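Local coordinates for conserved protein (Methanothermobacter thermautotrophicus, PDB 1T57), which is of unknown function but binds flavin mononucleotide and magnesium, with a domain related to the C-terminal alpha/beta domain of pyruvate kinase, at residues I25-P31 against V200-P206. Residues are numbered along the deposited sequence; the frame is centred on the assembly and turned at random.
Sequences ICYFEEP and VIAMPRP. With MG (magnesium ion), chain D.
The Tyr27 ring meets Met203, a selenomethionine, at its edge. SE lies in the ring plane, 5.3 Å from the ring centroid, as a Met-aromatic contact. A chi1 of 56° sets Met203 CG between its backbone N and carbonyl carbon, and so alongside the ring, 3.9 Å from Tyr27 CD2. The bend at chi3 then brings CE to Ile25 CD1, at 3.6 Å. The Phe28 ring lies on the face that carries Cys26 and Ala202, opposite Tyr27 and Met203. Its edge is near Pro204 N, and its CE1 is 3.8 Å from Ala202 CB.

Strands 25-28 and 202-204 run parallel, 18° apart. Strand 22-28 is outermost in this chain's mixed sheet, which runs on by antiparallel pairing of Ile25 and Cys26 with the second subunit. Four backbone hydrogen bonds join 25-31 to 200-206. Cys26 N to Ile201 O is the first. Met203 N gives one to Cys26 O, nearly straight on to the carbonyl, and Met203 O takes another from Phe28 N at 3.1 Å. The latter donor stands well above the carbonyl plane. Arg205 N to Phe28 O closes the series at 2.9 Å.

Pro204 O binds magnesium with Val142 O, at a long 2.6 Å. In the second subunit, Arg205 salt-bridges Glu167 and Glu199, and Tyr27 OH is hydrogen-bonded to Val200 N. The Arg205 N bond and Pro204 O thus probably help hold the C-terminal end beside the metal.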
loop_
_atom_site.group_PDB
_atom_site.type_symbol
_atom_site.label_atom_id
_atom_site.label_comp_id
_atom_site.label_asym_id
_atom_site.label_seq_id
_atom_site.Cartn_x
_atom_site.Cartn_y
_atom_site.Cartn_z
ATOM N N ILE A 25 13.561 -22.135 -28.865
ATOM C CA ILE A 25 13.043 -21.957 -27.531
ATOM C C ILE A 25 12.198 -23.186 -27.314
ATOM O O ILE A 25 11.390 -23.555 -28.180
ATOM C CB ILE A 25 12.151 -20.688 -27.390
ATOM C CG1 ILE A 25 11.658 -20.583 -25.946
ATOM C CG2 ILE A 25 10.980 -20.732 -28.381
ATOM C CD1 ILE A 25 10.684 -19.461 -25.700
ATOM N N CYS A 26 12.397 -23.845 -26.177
ATOM C CA CYS A 26 11.614 -25.028 -25.879
ATOM C C CYS A 26 10.428 -24.716 -24.964
ATOM O O CYS A 26 10.594 -24.053 -23.930
ATOM C CB CYS A 26 12.504 -26.082 -25.229
ATOM S SG CYS A 26 11.856 -27.734 -25.373
ATOM N N TYR A 27 9.238 -25.168 -25.365
ATOM C CA TYR A 27 8.022 -24.996 -24.572
ATOM C C TYR A 27 7.643 -26.356 -23.993
ATOM O O TYR A 27 7.198 -27.230 -24.717
ATOM C CB TYR A 27 6.855 -24.482 -25.427
ATOM C CG TYR A 27 7.062 -23.089 -25.950
ATOM C CD1 TYR A 27 7.159 -22.853 -27.314
ATOM C CD2 TYR A 27 7.220 -22.012 -25.080
ATOM C CE1 TYR A 27 7.414 -21.584 -27.802
ATOM C CE2 TYR A 27 7.486 -20.744 -25.554
ATOM C CZ TYR A 27 7.586 -20.537 -26.914
ATOM O OH TYR A 27 7.910 -19.300 -27.401
ATOM N N PHE A 28 7.840 -26.553 -22.697
ATOM C CA PHE A 28 7.473 -27.832 -22.088
ATOM C C PHE A 28 5.964 -27.918 -21.935
ATOM O O PHE A 28 5.322 -26.996 -21.447
ATOM C CB PHE A 28 8.143 -27.991 -20.732
ATOM C CG PHE A 28 9.638 -27.913 -20.789
ATOM C CD1 PHE A 28 10.314 -26.901 -20.111
ATOM C CD2 PHE A 28 10.373 -28.854 -21.507
ATOM C CE1 PHE A 28 11.700 -26.818 -20.156
ATOM C CE2 PHE A 28 11.762 -28.782 -21.561
ATOM C CZ PHE A 28 12.427 -27.763 -20.880
ATOM N N GLU A 29 5.416 -29.033 -22.389
ATOM C CA GLU A 29 3.985 -29.287 -22.360
ATOM C C GLU A 29 3.444 -29.115 -20.954
ATOM O O GLU A 29 2.335 -28.627 -20.758
ATOM C CB GLU A 29 3.721 -30.707 -22.853
ATOM C CG GLU A 29 2.261 -31.099 -22.908
ATOM C CD GLU A 29 2.081 -32.609 -22.932
ATOM O OE1 GLU A 29 2.816 -33.302 -23.678
ATOM O OE2 GLU A 29 1.199 -33.099 -22.203
ATOM N N GLU A 30 4.238 -29.533 -19.982
ATOM C CA GLU A 30 3.859 -29.401 -18.585
ATOM C C GLU A 30 5.109 -29.057 -17.756
ATOM O O GLU A 30 6.234 -29.398 -18.148
ATOM C CB GLU A 30 3.235 -30.719 -18.084
ATOM C CG GLU A 30 1.978 -31.156 -18.851
ATOM C CD GLU A 30 0.735 -30.351 -18.493
ATOM O OE1 GLU A 30 -0.314 -30.508 -19.167
ATOM O OE2 GLU A 30 0.803 -29.552 -17.537
ATOM N N PRO A 31 4.926 -28.372 -16.601
ATOM C CA PRO A 31 6.009 -27.974 -15.691
ATOM C C PRO A 31 6.487 -29.130 -14.799
ATOM O O PRO A 31 5.796 -30.126 -14.686
ATOM C CB PRO A 31 5.386 -26.832 -14.895
ATOM C CG PRO A 31 3.912 -27.192 -14.835
ATOM C CD PRO A 31 3.604 -27.916 -16.119
ATOM N N VAL A 200 14.586 -16.324 -23.603
ATOM C CA VAL A 200 13.970 -17.404 -22.837
ATOM C C VAL A 200 14.448 -18.710 -23.487
ATOM O O VAL A 200 13.965 -19.097 -24.548
ATOM C CB VAL A 200 12.433 -17.326 -22.876
ATOM C CG1 VAL A 200 11.824 -18.438 -21.993
ATOM C CG2 VAL A 200 11.974 -15.960 -22.414
ATOM N N ILE A 201 15.413 -19.379 -22.863
ATOM C CA ILE A 201 15.935 -20.628 -23.410
ATOM C C ILE A 201 14.864 -21.715 -23.403
ATOM O O ILE A 201 14.741 -22.468 -24.356
ATOM C CB ILE A 201 17.146 -21.103 -22.603
ATOM C CG1 ILE A 201 18.216 -20.010 -22.610
ATOM C CG2 ILE A 201 17.701 -22.355 -23.203
ATOM C CD1 ILE A 201 19.195 -20.043 -21.460
ATOM N N ALA A 202 14.077 -21.792 -22.333
ATOM C CA ALA A 202 13.015 -22.800 -22.242
ATOM C C ALA A 202 12.002 -22.438 -21.147
ATOM O O ALA A 202 12.361 -21.822 -20.159
ATOM C CB ALA A 202 13.636 -24.158 -21.962
HETATM N N MSE A 203 10.744 -22.821 -21.307
HETATM C CA MSE A 203 9.745 -22.502 -20.294
HETATM C C MSE A 203 8.501 -23.355 -20.427
HETATM O O MSE A 203 8.098 -23.692 -21.529
HETATM C CB MSE A 203 9.320 -21.038 -20.404
HETATM C CG MSE A 203 8.813 -20.669 -21.778
HETATM SE SE MSE A 203 7.637 -19.114 -21.908
HETATM C CE MSE A 203 8.764 -18.021 -23.061
ATOM N N PRO A 204 7.866 -23.706 -19.304
ATOM C CA PRO A 204 6.655 -24.517 -19.409
ATOM C C PRO A 204 5.580 -23.649 -20.057
ATOM O O PRO A 204 5.320 -22.544 -19.586
ATOM C CB PRO A 204 6.301 -24.825 -17.952
ATOM C CG PRO A 204 7.549 -24.424 -17.150
ATOM C CD PRO A 204 8.087 -23.269 -17.918
ATOM N N ARG A 205 4.975 -24.155 -21.127
ATOM C CA ARG A 205 3.918 -23.473 -21.865
ATOM C C ARG A 205 2.655 -23.170 -21.070
ATOM O O ARG A 205 2.009 -22.162 -21.297
ATOM C CB ARG A 205 3.535 -24.317 -23.064
ATOM C CG ARG A 205 2.528 -23.700 -23.997
ATOM C CD ARG A 205 2.567 -24.502 -25.305
ATOM N NE ARG A 205 2.055 -23.736 -26.418
ATOM C CZ ARG A 205 0.806 -23.264 -26.499
ATOM N NH1 ARG A 205 -0.068 -23.493 -25.522
ATOM N NH2 ARG A 205 0.426 -22.533 -27.553
ATOM N N PRO A 206 2.238 -24.083 -20.167
ATOM C CA PRO A 206 1.030 -23.821 -19.375
ATOM C C PRO A 206 1.097 -22.514 -18.506
ATOM O O PRO A 206 0.110 -21.700 -18.593
ATOM C CB PRO A 206 0.901 -25.090 -18.508
ATOM C CG PRO A 206 1.539 -26.109 -19.259
ATOM C CD PRO A 206 2.768 -25.410 -19.815
ATOM O OXT PRO A 206 2.087 -22.328 -17.767
HETATM MG MG MG D . 3.468 -20.764 -19.371
#